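Local structure of surface presentation of antigens protein SpaO (Salmonella typhimurium, 4YX1) at residues S31-T34 / N35-L38. The protein takes part in the type III secretion pathway that presents the surface determinants Salmonella needs to enter mammalian cells, the crystallised chain being the protein's C-terminal SPOA2 domain. Numbering follows the deposited sequence.
Sequences SLPT and NAEL
Pro33 and Ala36 are the first and last residues of a tight turn, and the backbone bond between them closes it: Ala36 N reaches Pro33 O at 3.1 Å with an N-H...O angle of 161°. The N-H comes in above the carbonyl plane, 46° out of it. Thr34 and Asn35 occupy the two central positions. Thr34 has polyproline-like backbone angles, and Asn35 follows with positive phi (61°), the pairing of a type II beta turn. A 3-10 turn overlaps its end, Leu38 N bonding to Asn35 O at 2.9 Å as the chain winds into segment 36-38. Together the two turns link strand 29-31 to strand 40-44 in this SPOA domain of the FliN family, and Glu37 ties the loop to the sheet through a backbone bond with Leu54.

At these central positions the side chains of Thr34 and Asn35 stand next to each other and point the same way. The Thr34 methyl, anti to its own backbone nitrogen, lies over the face of the Asn35 side-chain amide, with CG2 3.4 Å from Asn35 OD1, a van der Waals contact.

Apolar contacts are made by Ala36. The Ala36 methyl faces back along the chain, its CB 4.3 Å from Leu32 CB and 4.4 Å from Pro33 CD. Leu32, buried in the dimer, also packs on Val63 of the second subunit, while Thr34 meets Thr60 of that subunit.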
loop_
_atom_site.group_PDB
_atom_site.type_symbol
_atom_site.label_atom_id
_atom_site.label_comp_id
_atom_site.label_asym_id
_atom_site.label_seq_id
_atom_site.Cartn_x
_atom_site.Cartn_y
_atom_site.Cartn_z
ATOM N N SER A 31 9.265 -6.580 8.674
ATOM C CA SER A 31 9.550 -7.329 7.462
ATOM C C SER A 31 8.255 -7.673 6.751
ATOM O O SER A 31 7.312 -8.139 7.375
ATOM C CB SER A 31 10.319 -8.605 7.787
ATOM O OG SER A 31 11.534 -8.308 8.444
ATOM N N LEU A 32 8.203 -7.435 5.449
ATOM C CA LEU A 32 7.051 -7.843 4.660
ATOM C C LEU A 32 7.303 -9.233 4.104
ATOM O O LEU A 32 8.459 -9.661 4.017
ATOM C CB LEU A 32 6.784 -6.843 3.540
ATOM C CG LEU A 32 6.443 -5.443 4.045
ATOM C CD1 LEU A 32 6.235 -4.519 2.887
ATOM C CD2 LEU A 32 5.197 -5.475 4.925
ATOM N N PRO A 33 6.232 -9.957 3.748
ATOM C CA PRO A 33 6.475 -11.280 3.171
ATOM C C PRO A 33 7.274 -11.203 1.886
ATOM O O PRO A 33 7.222 -10.192 1.179
ATOM C CB PRO A 33 5.067 -11.810 2.905
ATOM C CG PRO A 33 4.215 -11.101 3.903
ATOM C CD PRO A 33 4.803 -9.729 4.031
ATOM N N THR A 34 8.020 -12.266 1.607
ATOM C CA THR A 34 8.723 -12.406 0.346
ATOM C C THR A 34 7.777 -12.105 -0.814
ATOM O O THR A 34 6.651 -12.596 -0.847
ATOM C CB THR A 34 9.295 -13.829 0.179
ATOM O OG1 THR A 34 10.030 -14.200 1.354
ATOM C CG2 THR A 34 10.199 -13.906 -1.043
ATOM N N ASN A 35 8.218 -11.261 -1.736
ATOM C CA ASN A 35 7.428 -10.955 -2.935
ATOM C C ASN A 35 6.054 -10.305 -2.692
ATOM O O ASN A 35 5.177 -10.362 -3.551
ATOM C CB ASN A 35 7.229 -12.221 -3.766
ATOM C CG ASN A 35 8.536 -12.838 -4.213
ATOM O OD1 ASN A 35 8.730 -14.044 -4.097
ATOM N ND2 ASN A 35 9.442 -12.011 -4.725
ATOM N N ALA A 36 5.867 -9.667 -1.544
ATOM C CA ALA A 36 4.738 -8.753 -1.400
ATOM C C ALA A 36 4.768 -7.754 -2.563
ATOM O O ALA A 36 3.727 -7.362 -3.094
ATOM C CB ALA A 36 4.788 -8.029 -0.051
ATOM N N GLU A 37 5.973 -7.377 -2.982
ATOM C CA GLU A 37 6.150 -6.416 -4.072
ATOM C C GLU A 37 5.634 -6.904 -5.427
ATOM O O GLU A 37 5.483 -6.102 -6.349
ATOM C CB GLU A 37 7.631 -6.039 -4.206
ATOM C CG GLU A 37 8.503 -7.161 -4.759
ATOM C CD GLU A 37 9.979 -6.832 -4.716
ATOM O OE1 GLU A 37 10.542 -6.748 -3.600
ATOM O OE2 GLU A 37 10.579 -6.655 -5.798
ATOM N N LEU A 38 5.385 -8.210 -5.553
ATOM C CA LEU A 38 4.831 -8.766 -6.792
ATOM C C LEU A 38 3.311 -8.683 -6.835
ATOM O O LEU A 38 2.691 -9.070 -7.821
ATOM C CB LEU A 38 5.249 -10.227 -6.967
ATOM C CG LEU A 38 6.751 -10.512 -6.987
ATOM C CD1 LEU A 38 7.007 -11.978 -7.306
ATOM C CD2 LEU A 38 7.468 -9.613 -7.985
#